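Local atomic coordinates of benzyl alcohol dehydrogenase (Acinetobacter calcoaceticus, PDB entry 1F8F), a protein that catalyses the NAD-dependent oxidation of aryl alcohols such as benzyl alcohol to the aldehyde, probably by way of a zinc ion in its active site. Residues V188-G200 against A210-D222. Sequence-based numbering, arbitrary orientation.
Unlike the reference sequence in segment 188-200: F194 (reference Leu). With NAD (nicotinamide-adenine-dinucleotide), chain F.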
ATOM      1  N   VAL A 188      -6.960  10.207   3.854  1.00 20.17           N
ATOM      2  CA  VAL A 188      -8.258  10.053   4.454  1.00 21.44           C
ATOM      3  C   VAL A 188      -9.215   9.260   3.565  1.00 22.10           C
ATOM      4  O   VAL A 188      -9.320   9.530   2.362  1.00 18.25           O
ATOM      5  CB  VAL A 188      -8.757  11.485   4.779  1.00 23.42           C
ATOM      6  CG1 VAL A 188     -10.161  11.566   5.318  1.00 22.10           C
ATOM      7  CG2 VAL A 188      -7.741  12.067   5.775  1.00 23.71           C
ATOM      8  N   THR A 189      -9.983   8.344   4.165  1.00 20.82           N
ATOM      9  CA  THR A 189     -10.911   7.488   3.416  1.00 21.10           C
ATOM     10  C   THR A 189     -12.364   7.858   3.619  1.00 23.47           C
ATOM     11  O   THR A 189     -12.832   8.494   4.594  1.00 24.50           O
ATOM     12  CB  THR A 189     -10.710   6.012   3.887  1.00 22.69           C
ATOM     13  OG1 THR A 189     -10.851   5.923   5.319  1.00 19.75           O
ATOM     14  CG2 THR A 189      -9.356   5.431   3.560  1.00 17.97           C
ATOM     15  N   PRO A 190     -13.217   7.481   2.648  1.00 23.33           N
ATOM     16  CA  PRO A 190     -14.633   7.800   2.683  1.00 20.53           C
ATOM     17  C   PRO A 190     -15.310   7.293   3.943  1.00 21.66           C
ATOM     18  O   PRO A 190     -14.985   6.226   4.407  1.00 16.80           O
ATOM     19  CB  PRO A 190     -15.188   7.076   1.436  1.00 21.90           C
ATOM     20  CG  PRO A 190     -14.030   7.141   0.480  1.00 20.56           C
ATOM     21  CD  PRO A 190     -12.800   6.865   1.348  1.00 20.54           C
ATOM     22  N   ALA A 191     -16.164   8.106   4.603  1.00 22.29           N
ATOM     23  CA  ALA A 191     -16.904   7.777   5.778  1.00 21.23           C
ATOM     24  C   ALA A 191     -16.073   7.847   7.075  1.00 20.76           C
ATOM     25  O   ALA A 191     -16.708   7.625   8.122  1.00 20.90           O
ATOM     26  CB  ALA A 191     -17.621   6.432   5.738  1.00 20.56           C
ATOM     27  N   SER A 192     -14.836   8.247   7.053  1.00 16.60           N
ATOM     28  CA  SER A 192     -14.015   8.353   8.252  1.00 19.66           C
ATOM     29  C   SER A 192     -14.155   9.679   9.028  1.00 22.59           C
ATOM     30  O   SER A 192     -14.866  10.611   8.640  1.00 19.18           O
ATOM     31  CB  SER A 192     -12.512   8.215   7.896  1.00 17.63           C
ATOM     32  OG  SER A 192     -12.053   9.301   7.024  1.00 18.49           O
ATOM     33  N   SER A 193     -13.415   9.714  10.157  1.00 25.08           N
ATOM     34  CA  SER A 193     -13.345  10.901  11.016  1.00 26.20           C
ATOM     35  C   SER A 193     -11.952  11.520  10.938  1.00 27.10           C
ATOM     36  O   SER A 193     -10.933  10.799  10.994  1.00 23.70           O
ATOM     37  CB  SER A 193     -13.676  10.463  12.452  1.00 27.66           C
ATOM     38  OG  SER A 193     -12.652   9.712  13.070  1.00 25.04           O
ATOM     39  N   PHE A 194     -11.911  12.845  10.777  1.00 26.14           N
ATOM     40  CA  PHE A 194     -10.703  13.661  10.671  1.00 24.97           C
ATOM     41  C   PHE A 194     -10.734  14.882  11.591  1.00 26.63           C
ATOM     42  O   PHE A 194     -11.775  15.555  11.752  1.00 26.51           O
ATOM     43  CB  PHE A 194     -10.615  14.215   9.228  1.00 24.39           C
ATOM     44  CG  PHE A 194      -9.479  15.187   9.003  1.00 26.49           C
ATOM     45  CD1 PHE A 194      -8.151  14.742   8.951  1.00 24.41           C
ATOM     46  CD2 PHE A 194      -9.753  16.562   8.869  1.00 24.22           C
ATOM     47  CE1 PHE A 194      -7.150  15.665   8.750  1.00 22.82           C
ATOM     48  CE2 PHE A 194      -8.700  17.434   8.675  1.00 22.95           C
ATOM     49  CZ  PHE A 194      -7.397  17.005   8.613  1.00 23.68           C
ATOM     50  N   VAL A 195      -9.596  15.333  12.107  1.00 27.55           N
ATOM     51  CA  VAL A 195      -9.556  16.562  12.925  1.00 26.95           C
ATOM     52  C   VAL A 195      -8.329  17.380  12.505  1.00 25.66           C
ATOM     53  O   VAL A 195      -7.269  16.781  12.352  1.00 22.83           O
ATOM     54  CB  VAL A 195      -9.416  16.345  14.458  1.00 28.35           C
ATOM     55  CG1 VAL A 195      -8.208  15.465  14.824  1.00 22.72           C
ATOM     56  CG2 VAL A 195      -9.281  17.660  15.255  1.00 25.55           C
ATOM     57  N   THR A 196      -8.482  18.712  12.425  1.00 23.08           N
ATOM     58  CA  THR A 196      -7.306  19.537  12.207  1.00 20.71           C
ATOM     59  C   THR A 196      -6.921  20.325  13.466  1.00 24.50           C
ATOM     60  O   THR A 196      -7.762  21.244  13.779  1.00 23.78           O
ATOM     61  CB  THR A 196      -7.368  20.546  11.063  1.00 21.73           C
ATOM     62  OG1 THR A 196      -6.129  21.327  11.184  1.00 23.70           O
ATOM     63  CG2 THR A 196      -8.531  21.500  11.030  1.00 14.98           C
ATOM     64  N   TRP A 197      -5.772  20.121  14.061  1.00 20.40           N
ATOM     65  CA  TRP A 197      -5.422  20.971  15.214  1.00 23.89           C
ATOM     66  C   TRP A 197      -4.862  22.278  14.695  1.00 23.88           C
ATOM     67  O   TRP A 197      -3.749  22.411  14.151  1.00 23.68           O
ATOM     68  CB  TRP A 197      -4.414  20.130  16.045  1.00 24.36           C
ATOM     69  CG  TRP A 197      -4.967  18.912  16.729  1.00 24.43           C
ATOM     70  CD1 TRP A 197      -5.050  17.639  16.200  1.00 23.06           C
ATOM     71  CD2 TRP A 197      -5.513  18.839  18.058  1.00 24.02           C
ATOM     72  NE1 TRP A 197      -5.638  16.808  17.134  1.00 23.92           N
ATOM     73  CE2 TRP A 197      -5.943  17.516  18.269  1.00 24.42           C
ATOM     74  CE3 TRP A 197      -5.683  19.759  19.099  1.00 24.35           C
ATOM     75  CZ2 TRP A 197      -6.481  17.061  19.481  1.00 24.94           C
ATOM     76  CZ3 TRP A 197      -6.267  19.356  20.271  1.00 24.40           C
ATOM     77  CH2 TRP A 197      -6.617  17.993  20.476  1.00 26.33           C
ATOM     78  N   GLY A 198      -5.584  23.399  14.890  1.00 25.26           N
ATOM     79  CA  GLY A 198      -5.138  24.728  14.442  1.00 23.52           C
ATOM     80  C   GLY A 198      -5.944  25.066  13.182  1.00 24.61           C
ATOM     81  O   GLY A 198      -6.044  24.202  12.286  1.00 26.33           O
ATOM     82  N   ALA A 199      -6.610  26.209  13.125  1.00 22.18           N
ATOM     83  CA  ALA A 199      -7.493  26.543  12.027  1.00 20.79           C
ATOM     84  C   ALA A 199      -7.030  27.769  11.246  1.00 21.46           C
ATOM     85  O   ALA A 199      -7.858  28.632  10.914  1.00 21.71           O
ATOM     86  CB  ALA A 199      -8.927  26.807  12.532  1.00 22.70           C
ATOM     87  N   GLY A 200      -5.793  27.782  10.832  1.00 22.38           N
ATOM     88  CA  GLY A 200      -5.135  28.825  10.070  1.00 21.98           C
ATOM     89  C   GLY A 200      -5.273  28.463   8.597  1.00 25.93           C
ATOM     90  O   GLY A 200      -6.062  27.552   8.337  1.00 27.42           O
ATOM     91  N   ALA A 210     -10.293  17.087   3.193  1.00 23.27           N
ATOM     92  CA  ALA A 210     -10.939  15.933   3.814  1.00 24.28           C
ATOM     93  C   ALA A 210     -12.412  15.897   3.347  1.00 24.38           C
ATOM     94  O   ALA A 210     -13.035  14.839   3.242  1.00 21.81           O
ATOM     95  CB  ALA A 210     -10.961  16.061   5.330  1.00 22.41           C
ATOM     96  N   LYS A 211     -12.911  17.071   3.000  1.00 25.86           N
ATOM     97  CA  LYS A 211     -14.275  17.130   2.486  1.00 27.54           C
ATOM     98  C   LYS A 211     -14.246  16.395   1.131  1.00 27.81           C
ATOM     99  O   LYS A 211     -15.124  15.571   0.874  1.00 26.15           O
ATOM    100  CB  LYS A 211     -15.074  18.466   2.286  1.00 29.58           C
ATOM    101  CG  LYS A 211     -15.044  19.429   3.452  1.00 32.10           C
ATOM    102  CD  LYS A 211     -15.659  20.776   3.112  1.00 34.58           C
ATOM    103  CE  LYS A 211     -17.176  20.732   3.065  1.00 36.17           C
ATOM    104  NZ  LYS A 211     -17.742  22.003   2.530  1.00 36.64           N
ATOM    105  N   VAL A 212     -13.240  16.707   0.319  1.00 26.13           N
ATOM    106  CA  VAL A 212     -13.057  16.079  -0.973  1.00 24.91           C
ATOM    107  C   VAL A 212     -12.811  14.569  -0.813  1.00 25.68           C
ATOM    108  O   VAL A 212     -13.452  13.858  -1.599  1.00 20.40           O
ATOM    109  CB  VAL A 212     -11.873  16.667  -1.787  1.00 24.79           C
ATOM    110  CG1 VAL A 212     -11.588  15.923  -3.084  1.00 23.90           C
ATOM    111  CG2 VAL A 212     -12.198  18.128  -2.106  1.00 26.91           C
ATOM    112  N   CYS A 213     -12.088  14.102   0.200  1.00 21.13           N
ATOM    113  CA  CYS A 213     -11.877  12.677   0.344  1.00 20.47           C
ATOM    114  C   CYS A 213     -13.069  11.851   0.833  1.00 23.09           C
ATOM    115  O   CYS A 213     -13.065  10.600   0.665  1.00 21.39           O
ATOM    116  CB  CYS A 213     -10.588  12.314   1.130  1.00 21.71           C
ATOM    117  SG  CYS A 213      -9.015  13.181   0.839  1.00 18.45           S
ATOM    118  N   GLY A 214     -14.178  12.483   1.256  1.00 23.29           N
ATOM    119  CA  GLY A 214     -15.373  11.760   1.697  1.00 21.76           C
ATOM    120  C   GLY A 214     -15.605  11.604   3.193  1.00 22.65           C
ATOM    121  O   GLY A 214     -16.491  10.809   3.628  1.00 22.09           O
ATOM    122  N   ALA A 215     -14.763  12.212   4.021  1.00 21.54           N
ATOM    123  CA  ALA A 215     -14.852  11.979   5.496  1.00 23.51           C
ATOM    124  C   ALA A 215     -16.267  12.373   5.954  1.00 25.17           C
ATOM    125  O   ALA A 215     -16.857  13.313   5.389  1.00 21.48           O
ATOM    126  CB  ALA A 215     -13.798  12.790   6.231  1.00 18.91           C
ATOM    127  N   SER A 216     -16.814  11.685   6.928  1.00 26.50           N
ATOM    128  CA  SER A 216     -18.165  11.948   7.442  1.00 26.80           C
ATOM    129  C   SER A 216     -18.132  12.888   8.664  1.00 27.73           C
ATOM    130  O   SER A 216     -19.124  13.516   9.017  1.00 27.39           O
ATOM    131  CB  SER A 216     -18.812  10.651   7.903  1.00 26.36           C
ATOM    132  OG  SER A 216     -19.385   9.836   6.884  1.00 27.36           O
ATOM    133  N   ILE A 217     -17.048  12.854   9.435  1.00 25.68           N
ATOM    134  CA  ILE A 217     -16.871  13.706  10.596  1.00 25.61           C
ATOM    135  C   ILE A 217     -15.624  14.579  10.418  1.00 24.51           C
ATOM    136  O   ILE A 217     -14.480  14.119  10.240  1.00 23.05           O
ATOM    137  CB  ILE A 217     -16.808  12.830  11.864  1.00 24.69           C
ATOM    138  CG1 ILE A 217     -18.145  12.227  12.334  1.00 26.02           C
ATOM    139  CG2 ILE A 217     -16.231  13.638  13.009  1.00 20.64           C
ATOM    140  CD1 ILE A 217     -17.983  11.180  13.436  1.00 24.69           C
ATOM    141  N   ILE A 218     -15.775  15.904  10.421  1.00 24.29           N
ATOM    142  CA  ILE A 218     -14.697  16.863  10.152  1.00 24.34           C
ATOM    143  C   ILE A 218     -14.657  17.951  11.227  1.00 25.15           C
ATOM    144  O   ILE A 218     -15.513  18.841  11.337  1.00 22.17           O
ATOM    145  CB  ILE A 218     -14.882  17.459   8.746  1.00 25.87           C
ATOM    146  CG1 ILE A 218     -14.921  16.376   7.653  1.00 28.48           C
ATOM    147  CG2 ILE A 218     -13.755  18.413   8.407  1.00 27.90           C
ATOM    148  CD1 ILE A 218     -15.191  16.802   6.222  1.00 29.01           C
ATOM    149  N   ILE A 219     -13.597  17.881  12.038  1.00 22.75           N
ATOM    150  CA  ILE A 219     -13.437  18.663  13.233  1.00 25.00           C
ATOM    151  C   ILE A 219     -12.327  19.683  13.124  1.00 27.19           C
ATOM    152  O   ILE A 219     -11.332  19.420  12.433  1.00 26.47           O
ATOM    153  CB  ILE A 219     -13.193  17.725  14.447  1.00 26.59           C
ATOM    154  CG1 ILE A 219     -14.303  16.676  14.630  1.00 27.19           C
ATOM    155  CG2 ILE A 219     -12.975  18.529  15.691  1.00 24.81           C
ATOM    156  CD1 ILE A 219     -14.075  15.661  15.739  1.00 26.19           C
ATOM    157  N   ALA A 220     -12.555  20.848  13.758  1.00 25.85           N
ATOM    158  CA  ALA A 220     -11.521  21.873  13.807  1.00 26.98           C
ATOM    159  C   ALA A 220     -11.391  22.411  15.243  1.00 28.89           C
ATOM    160  O   ALA A 220     -12.417  22.710  15.839  1.00 26.29           O
ATOM    161  CB  ALA A 220     -11.823  22.994  12.829  1.00 25.67           C
ATOM    162  N   VAL A 221     -10.179  22.482  15.779  1.00 29.83           N
ATOM    163  CA  VAL A 221      -9.798  22.936  17.100  1.00 31.82           C
ATOM    164  C   VAL A 221      -8.874  24.161  17.012  1.00 32.49           C
ATOM    165  O   VAL A 221      -7.989  24.215  16.161  1.00 30.32           O
ATOM    166  CB  VAL A 221      -9.016  21.833  17.856  1.00 33.01           C
ATOM    167  CG1 VAL A 221      -8.660  22.181  19.293  1.00 31.42           C
ATOM    168  CG2 VAL A 221      -9.729  20.472  17.826  1.00 31.86           C
ATOM    169  N   ASP A 222      -9.194  25.279  17.696  1.00 32.33           N
ATOM    170  CA  ASP A 222      -8.345  26.473  17.703  1.00 32.65           C
ATOM    171  C   ASP A 222      -8.580  27.288  18.981  1.00 34.01           C
ATOM    172  O   ASP A 222      -9.455  26.952  19.789  1.00 31.93           O
ATOM    173  CB  ASP A 222      -8.540  27.450  16.534  1.00 27.69           C
ATOM    174  CG  ASP A 222      -7.375  28.275  16.120  1.00 27.07           C
ATOM    175  OD1 ASP A 222      -6.969  29.208  16.869  1.00 30.49           O
ATOM    176  OD2 ASP A 222      -6.735  28.131  15.028  1.00 26.84           O
TER
HETATM  177  PA  NAD F 375      -1.394  30.370  10.816  1.00 46.37           P
HETATM  178  O1A NAD F 375      -2.248  30.915   9.714  1.00 44.19           O
HETATM  179  O2A NAD F 375      -0.815  31.326  11.770  1.00 44.45           O
HETATM  180  O5B NAD F 375      -2.123  29.155  11.530  1.00 47.34           O
HETATM  181  C5B NAD F 375      -1.833  28.438  12.755  1.00 50.03           C
HETATM  182  C4B NAD F 375      -3.027  28.469  13.698  1.00 50.64           C
HETATM  183  O4B NAD F 375      -2.643  27.847  14.971  1.00 51.73           O
HETATM  184  C3B NAD F 375      -3.599  29.850  14.059  1.00 50.24           C
HETATM  185  O3B NAD F 375      -4.928  30.018  13.583  1.00 47.30           O
HETATM  186  C2B NAD F 375      -3.601  29.923  15.584  1.00 50.76           C
HETATM  187  O2B NAD F 375      -4.785  30.481  16.168  1.00 49.44           O
HETATM  188  C1B NAD F 375      -3.463  28.438  15.962  1.00 52.24           C
HETATM  189  N9A NAD F 375      -2.868  28.195  17.272  1.00 53.28           N
HETATM  190  C8A NAD F 375      -1.676  28.648  17.777  1.00 54.10           C
HETATM  191  N7A NAD F 375      -1.443  28.224  19.019  1.00 54.32           N
HETATM  192  C5A NAD F 375      -2.560  27.468  19.327  1.00 54.44           C
HETATM  193  C6A NAD F 375      -2.935  26.752  20.480  1.00 54.81           C
HETATM  194  N6A NAD F 375      -2.211  26.649  21.590  1.00 55.88           N
HETATM  195  N1A NAD F 375      -4.119  26.089  20.445  1.00 54.60           N
HETATM  196  C2A NAD F 375      -4.889  26.170  19.316  1.00 53.81           C
HETATM  197  N3A NAD F 375      -4.630  26.796  18.207  1.00 53.41           N
HETATM  198  C4A NAD F 375      -3.451  27.441  18.273  1.00 53.26           C
HETATM  199  O3  NAD F 375      -0.190  29.560  10.073  1.00 46.51           O
HETATM  200  PN  NAD F 375      -0.324  28.675   8.753  1.00 46.55           P
HETATM  201  O1N NAD F 375      -1.575  27.895   8.769  1.00 47.16           O
HETATM  202  O2N NAD F 375      -0.183  29.543   7.575  1.00 47.84           O
HETATM  203  O5D NAD F 375       0.989  27.737   8.954  1.00 50.15           O
HETATM  204  C5D NAD F 375       0.915  26.623   9.860  1.00 51.48           C
HETATM  205  C4D NAD F 375       2.225  26.097  10.324  1.00 53.76           C
HETATM  206  O4D NAD F 375       2.802  25.123   9.396  1.00 53.56           O
HETATM  207  C3D NAD F 375       3.375  27.012  10.761  1.00 53.88           C
HETATM  208  O3D NAD F 375       4.154  26.321  11.756  1.00 54.37           O
HETATM  209  C2D NAD F 375       4.207  27.024   9.471  1.00 54.07           C
HETATM  210  O2D NAD F 375       5.518  27.546   9.623  1.00 54.23           O
HETATM  211  C1D NAD F 375       4.178  25.505   9.245  1.00 53.90           C
HETATM  212  N1N NAD F 375       4.487  25.189   7.854  1.00 52.71           N
HETATM  213  C2N NAD F 375       4.987  23.947   7.627  1.00 51.52           C
HETATM  214  C3N NAD F 375       5.245  23.575   6.322  1.00 49.08           C
HETATM  215  C7N NAD F 375       5.803  22.161   5.935  1.00 46.25           C
HETATM  216  O7N NAD F 375       6.040  21.910   4.754  1.00 38.94           O
HETATM  217  N7N NAD F 375       5.979  21.292   6.994  1.00 44.05           N
HETATM  218  C4N NAD F 375       4.962  24.459   5.239  1.00 50.33           C
HETATM  219  C5N NAD F 375       3.961  25.392   5.586  1.00 51.45           C
HETATM  220  C6N NAD F 375       3.678  25.828   6.864  1.00 52.04           C
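D222 and A199 meet where strands 217-222 and 193-197 end, and they illustrate how a Rossmann beta-alpha-beta unit holds its dinucleotide. With CG anti to the backbone N (chi1 -152°), the D222 carboxylate swings toward segment 188-200. Its OD2 takes the A199 N-H on its anti lone pair (2.7 Å) and also accepts from NAD O3B, while OD1 accepts from NAD O2B at 2.6 Å. The adenosine ribose is thus gripped through both hydroxyls, a preference for NAD over NADP being consistent with this acid. G200 runs close beside the cofactor, its CA 3.4 Å from NAD O5B.

Backbone hydrogen bonds of a parallel sheet join the two strands, from F194 N to I217 O (2.9 Å) through to G198 N on V221 O; V221 N to T196 O is weak. S192 O receives two amides, S216 N and I217 N. At the Schellman motif that ends helix 201-213, G214 O accepts the A191 N-H from above its carbonyl plane (2.9 Å).

Apolar contacts line both faces. V195 CG2 touches I219 CG2 and V221 CG2, and the last lies over one face of the W197 ring. On the opposite face of the sheet, F194 CD2 touches A210 CB of helix 201-213 (3.8 Å).

Helix 247-254 covers the V195 and W197 face, helices 174-186 and 201-213 cover F194, and strands 238-241 and 259-264 flank the pair.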